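Local coordinates for protein alkaline serine protease (Thermobifida fusca, PDB 2PFE) that probably acts as a serine-type endopeptidase of the S1 family, this chain being the C-terminal protease part of a longer precursor, at residues Ala133-Gly137 with Gly159-Ser163; Tyr14-Ile18 with Ser100-Thr104; Ala31-His35 with Gly152-Gly156; Leu128-Cys134 with Gly165-Pro171. One frame throughout, in Å; residues are numbered along the deposited sequence.

The four contacts show how an inhibitor pocket is built where loops meet between two beta-barrel domains. Contacts 1 and 3, with centres about 16 Å apart, both touch the bound sulfonyl inhibitor: contact 1 along its ring and aminoethyl tail, contact 3 at its sulfonyl end, next to the predicted charge-relay histidine. Contact 4 supplies the barrel strands behind them. It shares Ala-133 and Cys-134 with contact 1, and its Phe-168 N lies 2.8 Å from Gly-156 O of contact 3, a probable hydrogen bond. Contact 2 meets the far end of segment 133-137, where Thr-103 OG1 lies 2.7 Å from Gly-137 O, probably hydrogen-bonded.

Contact 1. Residues Ala133-Gly137 with Gly159-Ser163. With AES (4-(2-aminoethyl)benzenesulfonyl fluoride), chain D.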
loop_
_atom_site.group_PDB
_atom_site.type_symbol
_atom_site.label_atom_id
_atom_site.label_comp_id
_atom_site.label_asym_id
_atom_site.label_seq_id
_atom_site.Cartn_x
_atom_site.Cartn_y
_atom_site.Cartn_z
ATOM N N ALA A 133 -9.928 2.113 -10.449
ATOM C CA ALA A 133 -10.031 0.817 -9.789
ATOM C C ALA A 133 -10.896 0.885 -8.541
ATOM O O ALA A 133 -10.990 1.944 -7.925
ATOM C CB ALA A 133 -8.642 0.305 -9.433
ATOM N N CYS A 134 -11.529 -0.232 -8.176
ATOM C CA CYS A 134 -12.348 -0.285 -6.961
ATOM C C CYS A 134 -11.544 -0.843 -5.786
ATOM O O CYS A 134 -10.514 -1.488 -5.982
ATOM C CB CYS A 134 -13.579 -1.154 -7.192
ATOM S SG CYS A 134 -13.151 -2.913 -7.565
ATOM N N ALA A 135 -12.038 -0.611 -4.571
ATOM C CA ALA A 135 -11.436 -1.170 -3.364
ATOM C C ALA A 135 -12.498 -1.232 -2.290
ATOM O O ALA A 135 -13.528 -0.545 -2.383
ATOM C CB ALA A 135 -10.252 -0.313 -2.873
ATOM N N GLU A 136 -12.214 -2.004 -1.245
ATOM C CA GLU A 136 -13.094 -2.103 -0.081
ATOM C C GLU A 136 -12.275 -2.123 1.205
ATOM O O GLU A 136 -11.052 -2.336 1.183
ATOM C CB GLU A 136 -13.972 -3.354 -0.183
ATOM C CG GLU A 136 -14.915 -3.335 -1.370
ATOM C CD GLU A 136 -15.659 -4.623 -1.538
ATOM O OE1 GLU A 136 -15.646 -5.433 -0.575
ATOM O OE2 GLU A 136 -16.258 -4.822 -2.629
ATOM N N GLY A 137 -12.957 -1.958 2.339
ATOM C CA GLY A 137 -12.267 -1.928 3.613
ATOM C C GLY A 137 -11.454 -3.211 3.754
ATOM O O GLY A 137 -11.919 -4.297 3.381
ATOM N N GLY A 159 -17.297 3.695 -2.889
ATOM C CA GLY A 159 -17.938 2.606 -3.599
ATOM C C GLY A 159 -17.397 1.270 -3.143
ATOM O O GLY A 159 -16.953 1.118 -1.999
ATOM N N ASP A 160 -17.449 0.281 -4.025
ATOM C CA ASP A 160 -16.978 -1.059 -3.677
ATOM C C ASP A 160 -16.659 -1.793 -4.952
ATOM O O ASP A 160 -16.785 -1.213 -6.046
ATOM C CB ASP A 160 -18.014 -1.812 -2.811
ATOM C CG ASP A 160 -19.304 -2.145 -3.553
ATOM O OD1 ASP A 160 -19.300 -2.309 -4.797
ATOM O OD2 ASP A 160 -20.335 -2.273 -2.857
ATOM N N CYS A 161 -16.270 -3.066 -4.835
ATOM C CA CYS A 161 -15.974 -3.851 -6.026
ATOM C C CYS A 161 -17.142 -4.622 -6.618
ATOM O O CYS A 161 -16.993 -5.269 -7.654
ATOM C CB CYS A 161 -14.786 -4.775 -5.788
ATOM S SG CYS A 161 -13.247 -3.868 -5.747
ATOM N N ARG A 162 -18.293 -4.575 -5.966
ATOM C CA ARG A 162 -19.463 -5.204 -6.550
ATOM C C ARG A 162 -20.052 -4.299 -7.631
ATOM O O ARG A 162 -20.325 -4.736 -8.747
ATOM C CB ARG A 162 -20.501 -5.487 -5.484
ATOM C CG ARG A 162 -21.655 -6.319 -5.995
ATOM C CD ARG A 162 -22.600 -6.673 -4.861
ATOM N NE ARG A 162 -23.254 -5.494 -4.298
ATOM C CZ ARG A 162 -24.299 -5.537 -3.476
ATOM N NH1 ARG A 162 -24.817 -6.707 -3.111
ATOM N NH2 ARG A 162 -24.833 -4.408 -3.024
ATOM N N SER A 163 -20.235 -3.028 -7.289
ATOM C CA SER A 163 -20.861 -2.087 -8.209
ATOM C C SER A 163 -19.860 -1.077 -8.782
ATOM O O SER A 163 -20.157 -0.370 -9.753
ATOM C CB SER A 163 -22.035 -1.397 -7.514
ATOM O OG SER A 163 -23.027 -2.342 -7.132
HETATM C C3 AES D . -12.743 1.787 2.045
HETATM C C2 AES D . -11.418 1.674 2.477
HETATM C C1 AES D . -10.389 1.673 1.533
HETATM S S AES D . -8.686 1.503 1.960
HETATM O O1S AES D . -7.859 2.711 1.642
HETATM O O2S AES D . -8.304 0.248 0.747
HETATM C C6 AES D . -10.688 1.754 0.173
HETATM C C5 AES D . -12.005 1.872 -0.255
HETATM C C4 AES D . -13.041 1.883 0.673
HETATM C C7 AES D . -14.457 2.012 0.129
HETATM C C8 AES D . -15.444 2.549 1.162
HETATM N N8 AES D . -16.516 3.281 0.514
#
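Cys-134 and Cys-161 are joined by a disulfide, SG to SG 2.1 Å. Two residues on, the carboxylate of Glu-136 makes a second, polar tie: its OE2 accepts the backbone N of Cys-161 at 2.8 Å, with an N-H...O angle of 157°, through the anti lone pair that faces away from OE1. The Glu-136 chain can reach because CG stands beside the backbone N (chi1 -63°) and the rest runs out extended, alongside Asp-160, whose CB lies 3.5 Å from OE2. Replacing Glu-136 by alanine would probably deprive the Cys-161 N-H of its acceptor and leave the disulfide as the main tie here. Asp-160 points the same way as Glu-136, its carboxylate plane turned 58° from that of its neighbour; its OD1 accepts from the backbone N of Ser-163 at 2.8 Å in an Asx motif that shapes the turn. The two loops so fastened flank the inhibitor, consistent with walls of the S1 pocket in chymotrypsin-like proteases. Ala-135 CB packs against ring atom C6 at 3.7 Å, and amine N8 makes a weak hydrogen bond of 3.3 Å to Gly-159 O. Further out, Arg-107 touches both cysteines, Arg-99 NH1 binds Cys-134 O, and Asp-139 OD2 receives the N-H of Glu-136. Chemically, the two carboxylates sit close, Glu-136 OE2 lying 4.5 Å from Asp-160 OD1; each would tend to raise the pKa of its neighbour, an effect that the backbone N-H groups they accept would partly offset.

Contact 2. Residues Tyr14-Ile18 with Ser100-Thr104; sequences YRCSI and SGATT
Ser-17 and Gly-101 bring their CA atoms to 5.5 Å, the nearest approach, where strand 14-17 passes the end of strand 96-101 and the chain begins to turn at Ala-102. The join is made by a side chain: Ser-17 OG accepts the backbone N of Ala-102 at 2.9 Å, nearly straight at 163°. The same hydroxyl is also bonded to the carbonyl O of Gly-138, so one buried group accepts from this turn and is tied as well to the loop leading to Ser-140. A valine in place of Ser-17 would probably leave both the Ala-102 N-H and the Gly-138 carbonyl without this partner. Arg-15 lies at the exposed side. Its CG lies opposite the backbone N (chi1 176°) and the chain bends at chi3, which carries the guanidinium over the turn. Ala-102 CB sits 4.0 Å above one face of that group, displaced from its centre, while NH2 makes a weak hydrogen bond to Thr-103 OG1 at 2.8 Å; the stronger partner of this hydroxyl is Gly-137 O. A water in the guanidinium plane accepts from Arg-15 NH2 and donates to Ala-102 O at 2.8 Å. Strand 8-11, the antiparallel neighbour of 14-17, flanks the site through Tyr-10 beside Arg-15 and Pro-8 against Ala-102, and strand 96-101 ties the turn to the six-stranded barrel.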
loop_
_atom_site.group_PDB
_atom_site.type_symbol
_atom_site.label_atom_id
_atom_site.label_comp_id
_atom_site.label_asym_id
_atom_site.label_seq_id
_atom_site.Cartn_x
_atom_site.Cartn_y
_atom_site.Cartn_z
ATOM N N TYR A 14 -8.831 -4.261 13.626
ATOM C CA TYR A 14 -8.691 -3.927 12.206
ATOM C C TYR A 14 -7.791 -4.825 11.384
ATOM O O TYR A 14 -6.939 -5.557 11.901
ATOM C CB TYR A 14 -8.202 -2.476 12.037
ATOM C CG TYR A 14 -9.072 -1.443 12.715
ATOM C CD1 TYR A 14 -8.635 -0.793 13.867
ATOM C CD2 TYR A 14 -10.332 -1.119 12.207
ATOM C CE1 TYR A 14 -9.430 0.157 14.503
ATOM C CE2 TYR A 14 -11.141 -0.166 12.830
ATOM C CZ TYR A 14 -10.684 0.464 13.981
ATOM O OH TYR A 14 -11.472 1.407 14.605
ATOM N N ARG A 15 -8.005 -4.709 10.074
ATOM C CA ARG A 15 -7.240 -5.371 9.036
ATOM C C ARG A 15 -6.825 -4.314 7.999
ATOM O O ARG A 15 -7.641 -3.482 7.593
ATOM C CB ARG A 15 -8.159 -6.412 8.383
ATOM C CG ARG A 15 -7.593 -7.161 7.214
ATOM C CD ARG A 15 -8.375 -8.419 6.976
ATOM N NE ARG A 15 -9.460 -8.232 6.024
ATOM C CZ ARG A 15 -9.886 -9.188 5.207
ATOM N NH1 ARG A 15 -9.308 -10.382 5.231
ATOM N NH2 ARG A 15 -10.880 -8.952 4.370
ATOM N N CYS A 16 -5.549 -4.303 7.617
ATOM C CA CYS A 16 -5.099 -3.598 6.399
ATOM C C CYS A 16 -4.317 -4.567 5.527
ATOM O O CYS A 16 -4.161 -5.721 5.896
ATOM C CB CYS A 16 -4.244 -2.374 6.727
ATOM S SG CYS A 16 -5.200 -0.924 7.226
ATOM N N SER A 17 -3.861 -4.100 4.367
ATOM C CA SER A 17 -3.086 -4.948 3.451
ATOM C C SER A 17 -1.650 -4.458 3.384
ATOM O O SER A 17 -1.393 -3.262 3.324
ATOM C CB SER A 17 -3.709 -4.918 2.062
ATOM O OG SER A 17 -4.989 -5.503 2.104
ATOM N N ILE A 18 -0.713 -5.402 3.446
ATOM C CA ILE A 18 0.693 -5.109 3.239
ATOM C C ILE A 18 0.871 -4.426 1.880
ATOM O O ILE A 18 0.350 -4.883 0.872
ATOM C CB ILE A 18 1.513 -6.427 3.272
ATOM C CG1 ILE A 18 1.453 -7.059 4.668
ATOM C CG2 ILE A 18 2.952 -6.223 2.739
ATOM C CD1 ILE A 18 1.917 -8.540 4.712
ATOM N N SER A 100 -3.596 -4.699 -5.314
ATOM C CA SER A 100 -3.810 -5.949 -4.600
ATOM C C SER A 100 -4.188 -5.675 -3.157
ATOM O O SER A 100 -3.583 -4.844 -2.511
ATOM C CB SER A 100 -2.538 -6.801 -4.646
ATOM O OG SER A 100 -2.706 -8.055 -3.992
ATOM N N GLY A 101 -5.194 -6.387 -2.652
ATOM C CA GLY A 101 -5.574 -6.235 -1.244
ATOM C C GLY A 101 -6.340 -7.415 -0.705
ATOM O O GLY A 101 -6.883 -8.213 -1.463
ATOM N N ALA A 102 -6.387 -7.506 0.617
ATOM C CA ALA A 102 -6.880 -8.712 1.296
ATOM C C ALA A 102 -8.364 -8.959 1.127
ATOM O O ALA A 102 -8.825 -10.100 1.244
ATOM C CB ALA A 102 -6.548 -8.652 2.775
ATOM N N THR A 103 -9.119 -7.896 0.870
ATOM C CA THR A 103 -10.568 -8.031 0.796
ATOM C C THR A 103 -11.068 -8.335 -0.620
ATOM O O THR A 103 -11.912 -9.219 -0.813
ATOM C CB THR A 103 -11.275 -6.807 1.372
ATOM O OG1 THR A 103 -10.900 -6.676 2.739
ATOM C CG2 THR A 103 -12.779 -6.965 1.331
ATOM N N THR A 104 -10.544 -7.604 -1.606
ATOM C CA THR A 104 -11.048 -7.747 -2.973
ATOM C C THR A 104 -10.074 -8.385 -3.968
ATOM O O THR A 104 -10.400 -8.490 -5.150
ATOM C CB THR A 104 -11.522 -6.413 -3.531
ATOM O OG1 THR A 104 -10.421 -5.496 -3.587
ATOM C CG2 THR A 104 -12.660 -5.855 -2.679
HETATM O O HOH W 1 -10.751 -11.625 2.655
#

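Contact 3. Residues Ala31-His35 with Gly152-Gly156; sequences ATAGH and GVTSG. With AES (4-(2-aminoethyl)benzenesulfonyl fluoride), chain D.
The imidazole of His-35 is met obliquely by the carbonyl oxygen of Ser-155, which lies 3.0 Å from CE1, while at the ring edge, near its plane, stands inhibitor oxygen O1S, 3.7 Å from the same carbon. ND1 is also near Ser-155 O, but at a poor angle; its hydrogen bond goes instead to OD2 of Asp-59. With CG set between the backbone N and the carbonyl carbon (chi1 77°), the His-35 ring swings over toward segment 152-156, and the CE1 approach resembles the close C-H to carbonyl contact known from other chymotrypsin-like proteases. His-35, Asp-59 and Ser-140 are the predicted charge-relay residues, and the contact lies where the two barrels of that fold face each other: strand 27-32 comes from one, strand 149-157 from the other. Ser-155 is a second-shell residue here, its OG hydrogen-bonded to Asp-59 OD2 and to Tyr-120 OH. Ser-155 and Gly-156 form a classic beta bulge across from Phe-168, and Gly-156 N lies 3.0 Å from O1S. Behind the ring, methyl groups lie against backbone carbonyls. Ala-33 CB rests on Thr-154 O at 3.5 Å, while the OG1 of Thr-154 is turned to Trp-144 NE1 and its CG2 comes close to inhibitor oxygen O2S, at 3.0 Å. Val-153 is directed toward segment 31-35, its CG2 meeting Thr-32 O at 3.6 Å and its CG1 lying 4.5 Å from Ala-31 CB. Leu-175 of helix 172-179 touches both Ala-31 and Val-153.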
loop_
_atom_site.group_PDB
_atom_site.type_symbol
_atom_site.label_atom_id
_atom_site.label_comp_id
_atom_site.label_asym_id
_atom_site.label_seq_id
_atom_site.Cartn_x
_atom_site.Cartn_y
_atom_site.Cartn_z
ATOM N N ALA A 31 6.009 -1.089 3.524
ATOM C CA ALA A 31 5.233 0.135 3.333
ATOM C C ALA A 31 3.746 -0.169 3.411
ATOM O O ALA A 31 3.281 -1.252 3.029
ATOM C CB ALA A 31 5.557 0.776 1.987
ATOM N N THR A 32 3.007 0.850 3.843
ATOM C CA THR A 32 1.579 0.749 4.022
ATOM C C THR A 32 0.986 2.157 4.038
ATOM O O THR A 32 1.717 3.138 3.840
ATOM C CB THR A 32 1.210 -0.060 5.300
ATOM O OG1 THR A 32 -0.207 -0.248 5.334
ATOM C CG2 THR A 32 1.685 0.624 6.591
ATOM N N ALA A 33 -0.324 2.252 4.275
ATOM C CA ALA A 33 -1.008 3.519 4.428
ATOM C C ALA A 33 -0.796 4.041 5.851
ATOM O O ALA A 33 -0.861 3.276 6.830
ATOM C CB ALA A 33 -2.509 3.336 4.154
ATOM N N GLY A 34 -0.591 5.358 5.977
ATOM C CA GLY A 34 -0.454 6.007 7.285
ATOM C C GLY A 34 -1.671 5.801 8.164
ATOM O O GLY A 34 -1.545 5.666 9.391
ATOM N N HIS A 35 -2.858 5.784 7.554
ATOM C CA HIS A 35 -4.101 5.737 8.332
ATOM C C HIS A 35 -4.345 4.387 8.997
ATOM O O HIS A 35 -5.220 4.263 9.866
ATOM C CB HIS A 35 -5.329 6.151 7.496
ATOM C CG HIS A 35 -5.818 5.089 6.559
ATOM N ND1 HIS A 35 -5.664 5.168 5.193
ATOM C CD2 HIS A 35 -6.497 3.938 6.796
ATOM C CE1 HIS A 35 -6.186 4.091 4.628
ATOM N NE2 HIS A 35 -6.701 3.332 5.578
ATOM N N GLY A 152 2.261 2.847 -5.652
ATOM C CA GLY A 152 1.665 3.457 -4.475
ATOM C C GLY A 152 1.040 2.436 -3.571
ATOM O O GLY A 152 1.128 1.236 -3.840
ATOM N N VAL A 153 0.427 2.945 -2.508
ATOM C CA VAL A 153 -0.317 2.138 -1.569
ATOM C C VAL A 153 -1.733 2.696 -1.431
ATOM O O VAL A 153 -1.943 3.911 -1.495
ATOM C CB VAL A 153 0.392 2.059 -0.187
ATOM C CG1 VAL A 153 1.740 1.334 -0.316
ATOM C CG2 VAL A 153 0.611 3.430 0.390
ATOM N N THR A 154 -2.701 1.808 -1.218
ATOM C CA THR A 154 -4.096 2.230 -1.203
ATOM C C THR A 154 -4.406 3.138 -0.012
ATOM O O THR A 154 -4.186 2.774 1.158
ATOM C CB THR A 154 -5.035 1.024 -1.168
ATOM O OG1 THR A 154 -4.721 0.174 -2.284
ATOM C CG2 THR A 154 -6.506 1.477 -1.266
ATOM N N SER A 155 -4.956 4.315 -0.319
ATOM C CA SER A 155 -5.307 5.298 0.709
ATOM C C SER A 155 -6.793 5.371 1.027
ATOM O O SER A 155 -7.161 5.537 2.195
ATOM C CB SER A 155 -4.803 6.696 0.295
ATOM O OG SER A 155 -5.211 7.735 1.190
ATOM N N GLY A 156 -7.651 5.273 0.014
ATOM C CA GLY A 156 -9.055 5.578 0.242
ATOM C C GLY A 156 -9.860 5.520 -1.021
ATOM O O GLY A 156 -9.345 5.163 -2.075
HETATM C C3 AES D . -12.743 1.787 2.045
HETATM C C2 AES D . -11.418 1.674 2.477
HETATM C C1 AES D . -10.389 1.673 1.533
HETATM S S AES D . -8.686 1.503 1.960
HETATM O O1S AES D . -7.859 2.711 1.642
HETATM O O2S AES D . -8.304 0.248 0.747
HETATM C C6 AES D . -10.688 1.754 0.173
HETATM C C5 AES D . -12.005 1.872 -0.255
HETATM C C4 AES D . -13.041 1.883 0.673
HETATM C C7 AES D . -14.457 2.012 0.129
HETATM C C8 AES D . -15.444 2.549 1.162
HETATM N N8 AES D . -16.516 3.281 0.514
#

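Contact 4. Residues Leu128-Cys134 with Gly165-Pro171; sequences LTRTTAC and GITFFQP
Thr-129 to Thr-131 pair with Phe-169 to Thr-167 as antiparallel neighbours in the closed six-stranded barrel of this chymotrypsin-like fold. The hydrogen-bonded pair Thr-129 and Phe-169 exchanges two backbone hydrogen bonds, N to O in each direction. On the face that carries these two residues, Thr-129 CB sits squarely over the Phe-169 ring, 3.6 Å from its centroid and 14° off the normal, a CH-pi contact. Thr-131 CG2 reaches the same ring obliquely, 3.7 Å from CD2, and the ring of Trp-144 also meets it. The opposite face belongs to the non-hydrogen-bonded pair Arg-130 and Phe-168. Here the aliphatic part of Arg-130 runs alongside the ring, CB 3.5 Å from Phe-168 CE2, with the guanidinium turned almost perpendicular to it and NE bonded to OE1 of Gln-112. Leu-128 CD1 adds an apolar touch on Phe-168 CB at 4.0 Å. Toward Cys-134 the strand pairing gives way to hydroxyl bonds. Thr-131 OG1, held between its own N and carbonyl carbon (chi1 85°), accepts Ala-133 N in an ST turn. In one of the two modelled conformers of Thr-167, OG1 would donate to Ala-133 O at 2.6 Å, from well above its carbonyl plane. Beyond it a single water takes the N-H of Gly-165, its oxygen 3.1 Å from that N, and donates to Thr-132 O at 2.9 Å.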
loop_
_atom_site.group_PDB
_atom_site.type_symbol
_atom_site.label_atom_id
_atom_site.label_comp_id
_atom_site.label_asym_id
_atom_site.label_seq_id
_atom_site.Cartn_x
_atom_site.Cartn_y
_atom_site.Cartn_z
ATOM N N LEU A 128 -2.530 12.759 -3.603
ATOM C CA LEU A 128 -3.024 11.430 -3.961
ATOM C C LEU A 128 -3.266 11.274 -5.450
ATOM O O LEU A 128 -3.581 12.218 -6.159
ATOM C CB LEU A 128 -4.313 11.134 -3.221
ATOM C CG LEU A 128 -4.225 11.096 -1.693
ATOM C CD1 LEU A 128 -5.608 10.896 -1.086
ATOM C CD2 LEU A 128 -3.236 10.055 -1.221
ATOM N N THR A 129 -3.169 10.033 -5.909
ATOM C CA THR A 129 -3.478 9.722 -7.297
ATOM C C THR A 129 -4.823 9.021 -7.378
ATOM O O THR A 129 -5.012 8.000 -6.724
ATOM C CB THR A 129 -2.380 8.822 -7.894
ATOM O OG1 THR A 129 -1.139 9.539 -7.860
ATOM C CG2 THR A 129 -2.706 8.435 -9.347
ATOM N N ARG A 130 -5.741 9.597 -8.151
ATOM C CA ARG A 130 -7.082 9.048 -8.358
ATOM C C ARG A 130 -7.049 8.026 -9.490
ATOM O O ARG A 130 -6.428 8.269 -10.541
ATOM C CB ARG A 130 -8.082 10.180 -8.666
ATOM C CG ARG A 130 -9.469 9.681 -8.837
ATOM C CD ARG A 130 -10.423 10.824 -9.097
ATOM N NE ARG A 130 -10.484 11.180 -10.523
ATOM C CZ ARG A 130 -10.297 12.404 -11.020
ATOM N NH1 ARG A 130 -10.014 13.438 -10.235
ATOM N NH2 ARG A 130 -10.397 12.604 -12.322
ATOM N N THR A 131 -7.699 6.886 -9.276
ATOM C CA THR A 131 -7.839 5.865 -10.312
ATOM C C THR A 131 -9.277 5.380 -10.412
ATOM O O THR A 131 -10.080 5.579 -9.504
ATOM C CB THR A 131 -6.952 4.615 -10.055
ATOM O OG1 THR A 131 -7.628 3.697 -9.182
ATOM C CG2 THR A 131 -5.584 4.989 -9.444
ATOM N N THR A 132 -9.564 4.675 -11.501
ATOM C CA THR A 132 -10.857 4.055 -11.682
ATOM C C THR A 132 -10.976 2.643 -11.103
ATOM O O THR A 132 -12.030 2.032 -11.272
ATOM C CB THR A 132 -11.196 3.937 -13.163
ATOM O OG1 THR A 132 -10.208 3.102 -13.797
ATOM C CG2 THR A 132 -11.296 5.331 -13.839
ATOM N N ALA A 133 -9.928 2.113 -10.449
ATOM C CA ALA A 133 -10.031 0.817 -9.789
ATOM C C ALA A 133 -10.896 0.885 -8.541
ATOM O O ALA A 133 -10.990 1.944 -7.925
ATOM C CB ALA A 133 -8.642 0.305 -9.433
ATOM N N CYS A 134 -11.529 -0.232 -8.176
ATOM C CA CYS A 134 -12.348 -0.285 -6.961
ATOM C C CYS A 134 -11.544 -0.843 -5.786
ATOM O O CYS A 134 -10.514 -1.488 -5.982
ATOM C CB CYS A 134 -13.579 -1.154 -7.192
ATOM S SG CYS A 134 -13.151 -2.913 -7.565
ATOM N N GLY A 165 -16.409 1.851 -8.136
ATOM C CA GLY A 165 -16.069 3.049 -7.397
ATOM C C GLY A 165 -14.834 3.713 -7.956
ATOM O O GLY A 165 -14.456 3.498 -9.125
ATOM N N ILE A 166 -14.232 4.559 -7.130
ATOM C CA ILE A 166 -12.950 5.151 -7.453
ATOM C C ILE A 166 -12.052 4.940 -6.249
ATOM O O ILE A 166 -12.528 4.733 -5.121
ATOM C CB ILE A 166 -13.028 6.657 -7.825
ATOM C CG1 ILE A 166 -13.391 7.506 -6.609
ATOM C CG2 ILE A 166 -13.976 6.915 -9.024
ATOM C CD1 ILE A 166 -13.160 9.019 -6.789
ATOM N N THR A 167 -10.749 4.986 -6.479
ATOM C CA THR A 167 -9.801 4.718 -5.407
ATOM C C THR A 167 -8.616 5.607 -5.572
ATOM O O THR A 167 -8.135 5.798 -6.685
ATOM C CB THR A 167 -9.274 3.314 -5.549
ATOM O OG1 THR A 167 -8.931 3.182 -6.943
ATOM C CG2 THR A 167 -10.322 2.327 -5.104
ATOM N N PHE A 168 -8.108 6.060 -4.443
ATOM C CA PHE A 168 -6.942 6.927 -4.351
ATOM C C PHE A 168 -5.758 6.140 -3.793
ATOM O O PHE A 168 -5.909 5.393 -2.822
ATOM C CB PHE A 168 -7.249 8.119 -3.434
ATOM C CG PHE A 168 -8.307 9.008 -3.967
ATOM C CD1 PHE A 168 -9.649 8.810 -3.652
ATOM C CD2 PHE A 168 -7.961 10.043 -4.806
ATOM C CE1 PHE A 168 -10.636 9.675 -4.175
ATOM C CE2 PHE A 168 -8.920 10.914 -5.320
ATOM C CZ PHE A 168 -10.242 10.726 -5.028
ATOM N N PHE A 169 -4.581 6.369 -4.361
ATOM C CA PHE A 169 -3.347 5.860 -3.785
ATOM C C PHE A 169 -2.347 6.945 -3.379
ATOM O O PHE A 169 -2.272 7.992 -4.008
ATOM C CB PHE A 169 -2.720 4.727 -4.638
ATOM C CG PHE A 169 -2.071 5.140 -5.945
ATOM C CD1 PHE A 169 -0.816 5.745 -5.957
ATOM C CD2 PHE A 169 -2.655 4.772 -7.178
ATOM C CE1 PHE A 169 -0.171 6.018 -7.158
ATOM C CE2 PHE A 169 -2.022 5.041 -8.375
ATOM C CZ PHE A 169 -0.763 5.660 -8.376
ATOM N N GLN A 170 -1.598 6.631 -2.321
ATOM C CA GLN A 170 -0.447 7.420 -1.892
ATOM C C GLN A 170 0.725 6.933 -2.740
ATOM O O GLN A 170 1.096 5.777 -2.645
ATOM C CB GLN A 170 -0.216 7.142 -0.395
ATOM C CG GLN A 170 1.179 7.414 0.115
ATOM C CD GLN A 170 1.539 8.891 0.053
ATOM O OE1 GLN A 170 2.463 9.293 -0.666
ATOM N NE2 GLN A 170 0.795 9.713 0.787
ATOM N N PRO A 171 1.297 7.794 -3.597
ATOM C CA PRO A 171 2.455 7.401 -4.404
ATOM C C PRO A 171 3.608 6.852 -3.549
ATOM O O PRO A 171 3.842 7.308 -2.410
ATOM C CB PRO A 171 2.833 8.693 -5.153
ATOM C CG PRO A 171 1.513 9.419 -5.244
ATOM C CD PRO A 171 0.864 9.168 -3.902
HETATM O O HOH W 2 -14.419 0.741 -10.275
#